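Local coordinates for protein alanine racemase, biosynthetic (Pseudomonas aeruginosa PAO1, PDB 6A2F) that belongs to the alanine racemase family of pyridoxal-phosphate enzymes, pairing an N-terminal TIM-type barrel with a beta-rich C-terminal domain in a two-chain assembly, at residues A[55-60]-A[77-82]; A[97-102]-A[121-126]; A[158-163]-A[172-177]; A[187-192]-A[204-209]; A[193-198]-A[218-223]. All blocks are in the same frame, centred on the assembly; numbering follows the deposited sequence.

Contact 1 (A[55-60]-A[77-82])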
# COMPACT_ATOMS: atom_id res chain seq x y z
N GLY A 55 19.13 18.64 9.15
CA GLY A 55 18.78 17.55 10.05
C GLY A 55 17.72 16.67 9.42
O GLY A 55 17.23 16.96 8.33
N PHE A 56 17.34 15.61 10.12
CA PHE A 56 16.35 14.66 9.61
C PHE A 56 15.22 14.46 10.61
O PHE A 56 15.44 14.46 11.82
CB PHE A 56 17.00 13.32 9.28
CG PHE A 56 18.02 13.40 8.19
CD1 PHE A 56 17.63 13.40 6.85
CD2 PHE A 56 19.38 13.48 8.49
CE1 PHE A 56 18.58 13.48 5.84
CE2 PHE A 56 20.33 13.56 7.48
CZ PHE A 56 19.93 13.55 6.16
N ALA A 57 14.01 14.27 10.09
CA ALA A 57 12.85 13.95 10.92
C ALA A 57 12.21 12.64 10.47
O ALA A 57 11.99 12.41 9.27
CB ALA A 57 11.84 15.09 10.88
N VAL A 58 11.92 11.77 11.44
CA VAL A 58 11.29 10.47 11.20
C VAL A 58 10.11 10.23 12.15
O VAL A 58 9.89 11.01 13.08
CB VAL A 58 12.31 9.31 11.30
CG1 VAL A 58 13.32 9.36 10.16
CG2 VAL A 58 13.00 9.31 12.67
N ALA A 59 9.38 9.14 11.92
CA ALA A 59 8.16 8.82 12.68
C ALA A 59 8.35 7.88 13.89
O ALA A 59 7.48 7.80 14.77
CB ALA A 59 7.10 8.26 11.74
N CYS A 60 9.48 7.16 13.93
CA CYS A 60 9.72 6.17 14.98
C CYS A 60 11.21 5.85 15.12
O CYS A 60 12.02 6.24 14.28
CB CYS A 60 8.93 4.88 14.71
SG CYS A 60 9.40 4.02 13.19
N LEU A 77 15.17 14.00 14.57
CA LEU A 77 13.99 14.25 15.39
C LEU A 77 12.98 13.11 15.29
O LEU A 77 12.58 12.73 14.20
CB LEU A 77 13.33 15.56 14.95
CG LEU A 77 11.96 15.91 15.52
CD1 LEU A 77 12.05 16.14 17.02
CD2 LEU A 77 11.40 17.13 14.81
N LEU A 78 12.59 12.57 16.44
CA LEU A 78 11.46 11.66 16.52
C LEU A 78 10.19 12.50 16.63
O LEU A 78 9.94 13.11 17.67
CB LEU A 78 11.57 10.74 17.74
CG LEU A 78 12.71 9.73 17.88
CD1 LEU A 78 12.73 9.19 19.31
CD2 LEU A 78 12.60 8.60 16.88
N LEU A 79 9.40 12.54 15.56
CA LEU A 79 8.22 13.40 15.49
C LEU A 79 7.15 13.05 16.53
O LEU A 79 6.48 13.94 17.05
CB LEU A 79 7.61 13.38 14.08
CG LEU A 79 8.44 14.04 12.97
CD1 LEU A 79 7.95 13.61 11.60
CD2 LEU A 79 8.44 15.55 13.10
N GLU A 80 7.00 11.76 16.82
CA GLU A 80 6.00 11.30 17.79
C GLU A 80 6.63 10.95 19.13
O GLU A 80 5.95 10.48 20.04
CB GLU A 80 5.25 10.08 17.24
CG GLU A 80 4.45 10.35 15.97
CD GLU A 80 3.95 9.07 15.32
OE1 GLU A 80 3.53 8.15 16.06
OE2 GLU A 80 3.96 9.00 14.07
N GLY A 81 7.94 11.19 19.26
CA GLY A 81 8.70 10.81 20.44
C GLY A 81 8.81 9.30 20.60
O GLY A 81 8.61 8.55 19.64
N CYS A 82 9.13 8.87 21.82
CA CYS A 82 9.24 7.45 22.14
C CYS A 82 7.88 6.86 22.52
O CYS A 82 7.10 7.50 23.25
CB CYS A 82 10.24 7.23 23.28
SG CYS A 82 11.95 7.64 22.85
O HOH W 1 8.59 9.40 16.87
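A water lies between Ala59 and Glu80 where two parallel strands come to an end, gripped firmly by the second segment and only weakly by the first. It accepts from Glu80 N at 2.8 Å and donates to Gly81 O at 2.9 Å, while its remaining bond, to Ala59 O, is weak. Just before this point the strands are joined directly. Leu77 N gives its hydrogen to Phe56 O at 2.8 Å, Val58 N to Leu77 O, and Leu79 N to Val58 O; the last two are nearly straight, at 174° and 172°. Pairing of Ala57 with Leu77 and of Val58 with Leu78 sets the register and sorts the side chains onto two faces.

Leu79 makes several close approaches. With CG anti to its own carbonyl carbon (chi1 -68°), it lies over Val58 O: Leu79 CB and CG both come within 3.4 Å of that oxygen, and Leu79 CD2 reaches Ala57 CB at 4.1 Å. Leu78 works from the other face, where its CD2 presses on the carbonyl carbon of Cys60 at 3.5 Å. The extended arm of Glu80 runs past the Ala59 carbonyl, and its nearest side-chain atom stands about 4 Å from a bound D-lysine; Asp303 of the second subunit packs on both residues.

This is a beta-alpha-beta unit of the barrel, with helix 61-70 as its crossover. Val58 and Leu78 face that helix and both touch Ala64, whereas Ala57 and Leu77 share Phe30 of strand 28-32, with which the backbone of 55-58 also pairs.

Contact 2 (A[97-102]-A[121-126])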
# COMPACT_ATOMS: atom_id res chain seq x y z
N ASP A 97 16.68 13.64 18.99
CA ASP A 97 15.81 14.67 19.53
C ASP A 97 14.48 14.04 19.91
O ASP A 97 13.85 13.37 19.08
CB ASP A 97 15.57 15.78 18.52
CG ASP A 97 16.73 16.75 18.42
OD1 ASP A 97 17.87 16.39 18.78
OD2 ASP A 97 16.48 17.89 17.98
N LEU A 98 14.06 14.24 21.15
CA LEU A 98 12.82 13.66 21.63
C LEU A 98 11.66 14.64 21.52
O LEU A 98 11.86 15.86 21.56
CB LEU A 98 12.97 13.19 23.07
CG LEU A 98 14.10 12.19 23.38
CD1 LEU A 98 14.09 11.85 24.86
CD2 LEU A 98 13.99 10.93 22.53
N VAL A 99 10.47 14.08 21.35
CA VAL A 99 9.22 14.82 21.45
C VAL A 99 8.45 14.33 22.68
O VAL A 99 8.41 13.12 22.95
CB VAL A 99 8.37 14.69 20.16
CG1 VAL A 99 6.90 14.93 20.43
CG2 VAL A 99 8.87 15.67 19.09
N ILE A 100 7.88 15.28 23.42
CA ILE A 100 6.91 14.96 24.48
C ILE A 100 5.55 15.60 24.14
O ILE A 100 5.45 16.82 24.01
CB ILE A 100 7.41 15.39 25.88
CG1 ILE A 100 8.68 14.61 26.25
CG2 ILE A 100 6.32 15.15 26.92
CD1 ILE A 100 9.41 15.14 27.46
N GLN A 101 4.53 14.76 24.01
CA GLN A 101 3.18 15.15 23.56
C GLN A 101 2.12 15.00 24.62
O GLN A 101 1.08 15.65 24.55
CB GLN A 101 2.72 14.24 22.42
CG GLN A 101 3.61 14.21 21.21
CD GLN A 101 3.41 12.96 20.38
OE1 GLN A 101 2.93 11.93 20.87
NE2 GLN A 101 3.78 13.04 19.12
N GLY A 102 2.35 14.11 25.58
CA GLY A 102 1.34 13.75 26.56
C GLY A 102 1.92 13.51 27.93
O GLY A 102 3.14 13.38 28.09
N TRP A 121 11.59 18.44 22.35
CA TRP A 121 10.59 19.27 21.70
C TRP A 121 9.24 18.99 22.33
O TRP A 121 8.72 17.87 22.24
CB TRP A 121 10.54 18.97 20.19
CG TRP A 121 11.81 19.26 19.44
CD1 TRP A 121 12.97 18.55 19.49
CD2 TRP A 121 12.03 20.33 18.52
NE1 TRP A 121 13.91 19.11 18.66
CE2 TRP A 121 13.36 20.21 18.04
CE3 TRP A 121 11.24 21.39 18.04
CZ2 TRP A 121 13.92 21.11 17.12
CZ3 TRP A 121 11.80 22.28 17.12
CH2 TRP A 121 13.12 22.13 16.67
N LEU A 122 8.67 20.00 22.98
CA LEU A 122 7.35 19.89 23.57
C LEU A 122 6.32 20.17 22.50
O LEU A 122 6.40 21.18 21.80
CB LEU A 122 7.18 20.90 24.73
CG LEU A 122 7.91 20.65 26.05
CD1 LEU A 122 7.76 21.85 26.96
CD2 LEU A 122 7.39 19.40 26.73
N LYS A 123 5.36 19.26 22.36
CA LYS A 123 4.36 19.39 21.32
C LYS A 123 3.08 20.04 21.81
O LYS A 123 2.41 19.54 22.71
CB LYS A 123 4.05 18.04 20.66
CG LYS A 123 3.13 18.16 19.45
CD LYS A 123 2.97 16.84 18.71
CE LYS A 123 4.25 16.44 18.00
NZ LYS A 123 4.07 15.16 17.28
N LEU A 124 2.76 21.17 21.19
CA LEU A 124 1.50 21.85 21.40
C LEU A 124 0.44 21.29 20.46
O LEU A 124 0.67 21.17 19.25
CB LEU A 124 1.67 23.35 21.16
CG LEU A 124 0.40 24.22 21.10
CD1 LEU A 124 -0.23 24.37 22.48
CD2 LEU A 124 0.73 25.57 20.49
N ASP A 125 -0.74 21.05 21.00
CA ASP A 125 -1.86 20.67 20.17
C ASP A 125 -2.54 22.01 19.95
O ASP A 125 -3.12 22.57 20.87
CB ASP A 125 -2.79 19.71 20.90
CG ASP A 125 -4.08 19.46 20.14
OD1 ASP A 125 -4.18 19.83 18.97
OD2 ASP A 125 -5.00 18.87 20.73
N SER A 126 -2.45 22.54 18.74
CA SER A 126 -3.02 23.84 18.43
C SER A 126 -4.34 23.82 17.65
O SER A 126 -4.83 24.87 17.26
CB SER A 126 -2.00 24.72 17.71
OG SER A 126 -1.57 24.13 16.50
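Trp121 and Val99 sit side by side on neighbouring parallel strands of the TIM-type barrel, in the beta-alpha-beta unit whose crossover is helix 103-112. The backbone bonds form the usual parallel ladder: Trp121 N donates to Leu98 O at 2.7 Å, Ile100 N to Trp121 O at 3.0 Å, and Lys123 N to Ile100 O at 2.9 Å. The segments of the two strands run 31° apart.

Apolar contacts divide between the faces. Val99 CG2 rests on Trp121 CB at 3.9 Å, and both side chains also touch Leu77 on the next strand. On the reverse face Ile100 CB meets Leu122 CD2 at 4.1 Å, and both residues pack on Leu145 of helix 135-145, so this face looks out to the helical layer.

Charged groups mark the two ends. Lys123 leaves its strand with CG anti to the backbone N (chi1 -173°) and bends at chi3. Its CE thereby passes Val99 CG1 at 3.9 Å, and its aliphatic part lies alongside Gln101, pointing the same way. The ammonium tip is held by Leu79 O and by a malonate ion, probably taken up from the crystallisation liquor; the bond to Leu79 O ties this strand to the previous unit. At the other end Asp97 OD2 is shared: Arg75 forms a salt bridge with it, and the indole of Trp121 donates to it. Asp97 OD2 lies close to the indole plane, while the N-H comes to its anti side, tilted 31° out of the carboxylate plane, with Trp121 NE1 2.9 Å from Asp97 OD2.

Contact 3 (A[158-163]-A[172-177]); sequences SHFACA and EQQLES
Gln174 reaches from its helix to the backbone of His159 and Ala161, in the loop that follows strand 151-157 of the beta/alpha barrel and leads on to helix 169-179. Its CG stands anti to the carbonyl carbon (chi1 -74°) and the chain continues extended, which carries the amide away from the helix far enough to meet the loop. The last torsion, chi3 -90°, then turns the amide so that its two ends serve neighbouring peptides. Gln174 OE1 accepts from Ala161 N at 2.9 Å, in the carbonyl plane and on a lone pair. Gln174 NE2 approaches His159 O at 2.8 Å, but the bond is bent and weak, and the same nitrogen also bonds Ser126 OG.

Between those two peptides Phe160 projects across the helix. Its ring plane stands 86° from the amide plane, with Gln174 OE1 at the ring edge, 3.7 Å from Phe160 CD1. Nearer the root of the glutamine, Gln174 CB lies 3.9 Å from the same Phe160 CD1. The ring also packs on Thr171 of this helix and on Ala196 of helix 194-199, placing it between two helices.

The side chain of His159 turns the other way, joining Arg209 through ND1 and Tyr254 of the second subunit through NE2. The loop thus meets its own helix through backbone and ring, and the subunit boundary through its histidine. A second acceptor bond completes Gln174 OE1: a water that donates to it at 2.7 Å accepts from Cys162 N at 2.8 Å.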
# COMPACT_ATOMS: atom_id res chain seq x y z
N SER A 158 4.49 22.39 16.86
CA SER A 158 3.08 22.17 16.58
C SER A 158 2.90 21.95 15.09
O SER A 158 3.83 22.17 14.31
CB SER A 158 2.22 23.34 17.07
OG SER A 158 0.89 22.92 17.32
N HIS A 159 1.70 21.53 14.69
CA HIS A 159 1.46 21.10 13.31
C HIS A 159 0.07 21.56 12.84
O HIS A 159 -0.91 21.38 13.56
CB HIS A 159 1.60 19.58 13.22
CG HIS A 159 1.58 19.04 11.83
ND1 HIS A 159 2.65 19.13 10.97
CD2 HIS A 159 0.61 18.38 11.15
CE1 HIS A 159 2.35 18.56 9.82
NE2 HIS A 159 1.11 18.09 9.90
N PHE A 160 0.02 22.15 11.64
CA PHE A 160 -1.23 22.67 11.05
C PHE A 160 -2.15 21.56 10.57
O PHE A 160 -1.68 20.50 10.16
CB PHE A 160 -0.92 23.57 9.85
CG PHE A 160 -0.39 24.93 10.21
CD1 PHE A 160 -1.16 25.83 10.94
CD2 PHE A 160 0.87 25.33 9.77
CE1 PHE A 160 -0.68 27.09 11.25
CE2 PHE A 160 1.36 26.59 10.08
CZ PHE A 160 0.59 27.47 10.81
N ALA A 161 -3.46 21.81 10.59
CA ALA A 161 -4.45 20.86 10.08
C ALA A 161 -4.93 21.17 8.66
O ALA A 161 -5.41 20.29 7.95
CB ALA A 161 -5.63 20.75 11.03
N CYS A 162 -4.82 22.44 8.26
CA CYS A 162 -5.44 22.90 7.01
C CYS A 162 -4.57 23.90 6.24
O CYS A 162 -5.08 24.66 5.42
CB CYS A 162 -6.80 23.55 7.29
SG CYS A 162 -7.95 22.59 8.30
N ALA A 163 -3.26 23.88 6.50
CA ALA A 163 -2.34 24.75 5.78
C ALA A 163 -2.36 24.51 4.26
O ALA A 163 -1.85 25.33 3.49
CB ALA A 163 -0.93 24.61 6.33
N GLU A 172 -5.21 30.34 11.29
CA GLU A 172 -4.96 31.54 12.11
C GLU A 172 -5.05 31.21 13.60
O GLU A 172 -4.20 31.65 14.38
CB GLU A 172 -5.93 32.68 11.72
CG GLU A 172 -5.66 34.03 12.40
CD GLU A 172 -4.26 34.59 12.13
OE1 GLU A 172 -3.66 35.17 13.06
OE2 GLU A 172 -3.75 34.44 11.00
N GLN A 173 -6.07 30.44 13.97
CA GLN A 173 -6.23 29.97 15.35
C GLN A 173 -5.00 29.22 15.84
O GLN A 173 -4.56 29.43 16.97
CB GLN A 173 -7.44 29.04 15.47
CG GLN A 173 -8.79 29.72 15.57
CD GLN A 173 -9.91 28.72 15.81
OE1 GLN A 173 -9.83 27.89 16.72
NE2 GLN A 173 -10.96 28.80 15.00
N GLN A 174 -4.47 28.34 14.99
CA GLN A 174 -3.32 27.50 15.35
C GLN A 174 -2.06 28.32 15.52
O GLN A 174 -1.25 28.07 16.42
CB GLN A 174 -3.10 26.39 14.31
CG GLN A 174 -4.12 25.26 14.38
CD GLN A 174 -3.74 24.08 13.51
OE1 GLN A 174 -4.10 24.01 12.34
NE2 GLN A 174 -3.01 23.13 14.10
N LEU A 175 -1.91 29.33 14.66
CA LEU A 175 -0.76 30.23 14.68
C LEU A 175 -0.79 31.11 15.94
O LEU A 175 0.24 31.31 16.59
CB LEU A 175 -0.75 31.07 13.40
CG LEU A 175 0.47 31.83 12.85
CD1 LEU A 175 0.20 33.33 12.78
CD2 LEU A 175 1.79 31.54 13.56
N GLU A 176 -1.98 31.61 16.28
CA GLU A 176 -2.17 32.42 17.48
C GLU A 176 -1.92 31.62 18.76
O GLU A 176 -1.33 32.14 19.71
CB GLU A 176 -3.57 33.04 17.51
CG GLU A 176 -3.70 34.31 16.69
CD GLU A 176 -5.15 34.73 16.46
OE1 GLU A 176 -6.03 34.37 17.28
OE2 GLU A 176 -5.40 35.44 15.46
N SER A 177 -2.35 30.36 18.76
CA SER A 177 -2.09 29.44 19.87
C SER A 177 -0.59 29.26 20.08
O SER A 177 -0.09 29.38 21.20
CB SER A 177 -2.77 28.10 19.61
OG SER A 177 -2.39 27.14 20.60
O HOH W 2 -4.11 24.72 9.76

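Contact 4 (A[187-192]-A[204-209]); sequences DQRSLA and HMDWLR
Arg209 folds against Ser190 over most of its length. Its CB lies 3.5 Å from Ala192 O, the oxygen that also accepts from Arg209 N. Arg209 CG and CD then pass Ser190 OG at 3.2 and 3.4 Å, and the bend at chi3 (-54°) swings the guanidinium back so that NH1 donates to that same Ser190 OG at 3.0 Å, near the guanidinium plane. NE bonds N1 of the modified residue at position 34, and NH2 is taken by Ser158 O and His159 ND1.

Ser190 OG in turn donates to Trp207 O at 2.7 Å. Nearer the surface, Arg189 O accepts from Asp206 N and Trp207 N, which come from opposite faces of its carbonyl plane. Asp206 OD2 answers by accepting from Arg189 N at 2.7 Å, and it hangs 3.5 Å above the guanidinium plane of Arg189, a long salt bridge through charge alone.

The short strands 189-190 and 207-208 lie next to each other in the barrel. All three guanidinium nitrogens of Arg209 are engaged, which should fix its rotation; Ser190, itself oriented by Trp207 O, thus acts as a second-shell residue behind the arginine that meets the cofactor ring.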
# COMPACT_ATOMS: atom_id res chain seq x y z
N ASP A 187 14.60 27.13 22.91
CA ASP A 187 15.80 27.15 22.09
C ASP A 187 15.47 27.12 20.61
O ASP A 187 16.12 27.79 19.81
CB ASP A 187 16.72 25.98 22.46
CG ASP A 187 17.24 26.07 23.87
OD1 ASP A 187 18.07 26.96 24.13
OD2 ASP A 187 16.82 25.26 24.72
N GLN A 188 14.45 26.34 20.25
CA GLN A 188 14.01 26.20 18.86
C GLN A 188 12.49 26.14 18.78
O GLN A 188 11.83 25.58 19.66
CB GLN A 188 14.60 24.95 18.20
CG GLN A 188 16.08 24.68 18.43
CD GLN A 188 17.01 25.56 17.61
OE1 GLN A 188 18.22 25.51 17.79
NE2 GLN A 188 16.46 26.36 16.71
N ARG A 189 11.95 26.71 17.71
CA ARG A 189 10.52 26.68 17.46
C ARG A 189 10.30 26.13 16.07
O ARG A 189 10.99 26.52 15.12
CB ARG A 189 9.90 28.07 17.57
CG ARG A 189 10.35 28.88 18.78
CD ARG A 189 9.89 30.32 18.66
NE ARG A 189 11.00 31.26 18.77
CZ ARG A 189 11.51 31.98 17.77
NH1 ARG A 189 10.99 31.90 16.54
NH2 ARG A 189 12.53 32.80 17.99
N SER A 190 9.35 25.20 15.94
CA SER A 190 9.04 24.59 14.66
C SER A 190 7.54 24.44 14.48
O SER A 190 6.86 23.88 15.35
CB SER A 190 9.73 23.23 14.53
OG SER A 190 9.52 22.68 13.25
N LEU A 191 7.03 24.93 13.35
CA LEU A 191 5.59 24.95 13.08
C LEU A 191 5.24 24.57 11.63
O LEU A 191 4.16 24.03 11.38
CB LEU A 191 5.01 26.32 13.44
CG LEU A 191 3.54 26.67 13.20
CD1 LEU A 191 2.58 25.70 13.88
CD2 LEU A 191 3.28 28.10 13.68
N ALA A 192 6.15 24.84 10.70
CA ALA A 192 5.85 24.77 9.27
C ALA A 192 6.08 23.41 8.60
O ALA A 192 7.22 22.93 8.53
CB ALA A 192 6.64 25.85 8.52
N HIS A 204 7.35 29.96 9.84
CA HIS A 204 8.71 29.48 9.56
C HIS A 204 9.54 29.22 10.81
O HIS A 204 10.28 28.24 10.87
CB HIS A 204 9.45 30.41 8.59
CG HIS A 204 8.94 30.36 7.18
ND1 HIS A 204 9.37 31.23 6.20
CD2 HIS A 204 8.02 29.55 6.59
CE1 HIS A 204 8.76 30.95 5.06
NE2 HIS A 204 7.93 29.94 5.27
N MET A 205 9.43 30.12 11.80
CA MET A 205 10.12 29.97 13.09
C MET A 205 11.62 29.63 12.93
O MET A 205 12.32 30.32 12.20
CB MET A 205 9.39 28.96 13.98
CG MET A 205 7.93 29.31 14.25
SD MET A 205 7.75 30.82 15.22
CE MET A 205 6.01 31.17 14.99
N ASP A 206 12.10 28.58 13.59
CA ASP A 206 13.53 28.24 13.55
C ASP A 206 13.85 27.04 12.66
O ASP A 206 14.86 27.04 11.95
CB ASP A 206 14.07 27.98 14.96
CG ASP A 206 13.86 29.16 15.89
OD1 ASP A 206 14.28 30.29 15.55
OD2 ASP A 206 13.27 28.96 16.97
N TRP A 207 13.00 26.01 12.70
CA TRP A 207 13.19 24.80 11.91
C TRP A 207 11.95 24.49 11.07
O TRP A 207 10.87 24.26 11.60
CB TRP A 207 13.54 23.60 12.80
CG TRP A 207 14.95 23.59 13.31
CD1 TRP A 207 15.46 24.35 14.33
CD2 TRP A 207 16.04 22.79 12.83
NE1 TRP A 207 16.80 24.07 14.50
CE2 TRP A 207 17.18 23.12 13.60
CE3 TRP A 207 16.17 21.83 11.81
CZ2 TRP A 207 18.43 22.53 13.39
CZ3 TRP A 207 17.41 21.24 11.60
CH2 TRP A 207 18.53 21.59 12.40
N LEU A 208 12.13 24.51 9.75
CA LEU A 208 11.10 24.08 8.82
C LEU A 208 11.02 22.56 8.83
O LEU A 208 11.99 21.88 9.16
CB LEU A 208 11.44 24.56 7.40
CG LEU A 208 11.81 26.03 7.19
CD1 LEU A 208 12.30 26.24 5.77
CD2 LEU A 208 10.66 26.98 7.52
N ARG A 209 9.85 22.01 8.49
CA ARG A 209 9.69 20.56 8.41
C ARG A 209 9.09 20.14 7.08
O ARG A 209 7.96 19.62 7.05
CB ARG A 209 8.83 20.02 9.56
CG ARG A 209 9.24 20.49 10.95
CD ARG A 209 8.54 19.69 12.03
NE ARG A 209 7.09 19.68 11.89
CZ ARG A 209 6.26 20.61 12.38
NH1 ARG A 209 6.74 21.65 13.06
NH2 ARG A 209 4.96 20.49 12.19

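Contact 5 (A[193-198]-A[218-223])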
# COMPACT_ATOMS: atom_id res chain seq x y z
N ASN A 193 4.99 22.81 8.11
CA ASN A 193 5.08 21.70 7.15
C ASN A 193 5.31 22.25 5.73
O ASN A 193 5.50 23.46 5.56
CB ASN A 193 3.83 20.79 7.21
CG ASN A 193 2.52 21.56 7.05
OD1 ASN A 193 2.50 22.73 6.66
ND2 ASN A 193 1.41 20.89 7.34
N SER A 194 5.29 21.39 4.71
CA SER A 194 5.54 21.81 3.33
C SER A 194 4.60 22.94 2.92
O SER A 194 5.03 23.97 2.40
CB SER A 194 5.40 20.64 2.35
OG SER A 194 6.38 19.65 2.58
N ALA A 195 3.31 22.72 3.17
CA ALA A 195 2.28 23.71 2.90
C ALA A 195 2.66 25.08 3.46
O ALA A 195 2.66 26.08 2.73
CB ALA A 195 0.94 23.25 3.46
N ALA A 196 3.00 25.11 4.75
CA ALA A 196 3.34 26.35 5.43
C ALA A 196 4.69 26.92 4.98
O ALA A 196 4.86 28.13 4.96
CB ALA A 196 3.31 26.16 6.94
N VAL A 197 5.63 26.04 4.63
CA VAL A 197 6.95 26.47 4.15
C VAL A 197 6.79 27.35 2.91
O VAL A 197 7.56 28.30 2.71
CB VAL A 197 7.88 25.27 3.83
CG1 VAL A 197 9.08 25.71 2.99
CG2 VAL A 197 8.36 24.61 5.11
N LEU A 198 5.79 27.03 2.10
CA LEU A 198 5.57 27.75 0.85
C LEU A 198 4.62 28.94 0.98
O LEU A 198 4.69 29.86 0.18
CB LEU A 198 5.07 26.78 -0.24
CG LEU A 198 6.10 25.81 -0.83
CD1 LEU A 198 5.40 24.57 -1.37
CD2 LEU A 198 6.95 26.48 -1.90
N THR A 218 2.87 18.39 -4.77
CA THR A 218 2.30 19.58 -4.14
C THR A 218 1.64 19.30 -2.79
O THR A 218 0.88 18.35 -2.65
CB THR A 218 1.29 20.32 -5.05
OG1 THR A 218 0.89 21.55 -4.42
CG2 THR A 218 0.05 19.48 -5.33
N PRO A 219 1.95 20.14 -1.78
CA PRO A 219 1.25 20.13 -0.49
C PRO A 219 -0.03 20.98 -0.49
O PRO A 219 -0.78 20.95 0.48
CB PRO A 219 2.27 20.76 0.45
CG PRO A 219 3.04 21.71 -0.42
CD PRO A 219 3.10 21.06 -1.77
N LEU A 220 -0.26 21.73 -1.56
CA LEU A 220 -1.34 22.72 -1.61
C LEU A 220 -2.53 22.26 -2.43
O LEU A 220 -2.39 21.50 -3.39
CB LEU A 220 -0.82 24.06 -2.15
CG LEU A 220 0.46 24.65 -1.53
CD1 LEU A 220 0.92 25.85 -2.33
CD2 LEU A 220 0.25 25.02 -0.07
N ALA A 221 -3.71 22.73 -2.04
CA ALA A 221 -4.97 22.34 -2.67
C ALA A 221 -5.18 22.97 -4.05
O ALA A 221 -5.71 22.31 -4.95
CB ALA A 221 -6.15 22.67 -1.75
N ASP A 222 -4.76 24.22 -4.21
CA ASP A 222 -5.06 24.96 -5.45
C ASP A 222 -3.85 25.45 -6.27
O ASP A 222 -4.01 26.21 -7.23
CB ASP A 222 -6.08 26.09 -5.20
CG ASP A 222 -5.82 26.84 -3.91
OD1 ASP A 222 -6.33 26.40 -2.85
OD2 ASP A 222 -5.11 27.87 -3.96
N LEU A 223 -2.65 25.00 -5.92
CA LEU A 223 -1.48 25.16 -6.78
C LEU A 223 -0.82 23.80 -7.01
O LEU A 223 -0.83 22.94 -6.12
CB LEU A 223 -0.48 26.17 -6.18
CG LEU A 223 -0.77 27.67 -6.29
CD1 LEU A 223 0.13 28.47 -5.36
CD2 LEU A 223 -0.64 28.19 -7.72
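Pro219 sets CB and CG of its ring against the start of a helix, and the meeting of 193-198 with 218-223 is made by van der Waals contact, without a shared hydrogen bond. Pro219 CB comes within 3.5 Å of Ala195 N and 3.7 Å of Ser194 CB, so it covers the first turn right where backbone amides begin. Leu198, one turn further on, brings CD1 to Pro219 CG at 3.8 Å, its side chain roughly perpendicular to the proline. Leu220 supplies the remaining contact: CG anti to the carbonyl carbon (chi1 -50°) directs its CD2 back to the helix, 3.8 Å from Ala195 CA.

The helix is the short one that follows strand 189-190 of the barrel, and 218-223 belongs to the loop running on toward the first long strand of the C-terminal domain, 234-246. Within each segment a side chain caps its own backbone. Asn193 is the N-cap, its OD1 accepting from Ala196 N at 3.1 Å. On the other segment Thr218 makes an ST turn, Thr218 OG1 accepting from Leu220 N while donating to Leu223 O at 2.8 Å, which ties the two ends of 218-223 together.

Ser194 has two roles: its CB touches the proline, but its OG takes bonds with Gly211 N and Met213 N and reaches the phosphate oxygen OP3 of the modified residue at position 34.

In the fold
All five contacts are largely buried; contacts 1 and 2 are made by buried residues throughout, whereas contacts 3, 4 and 5 include partly exposed ones. Contacts 1 and 2 are both parallel strand pairs across a helical crossover, stitched by backbone bonds and touching through Leu79 O and Lys123 NZ. Contact 4 also joins barrel strands, but side chains do more of its bonding. Contacts 3 and 5 instead tie helices to loops, the former by an amide, the latter by van der Waals packing. Arg209 links contact 4 to contact 3, and His204 links it to contact 5, whose segments alternate with those of contact 4 along the chain. Contacts 1, 2 and 3 reach the second subunit, whereas contacts 4 and 5 meet the cofactor.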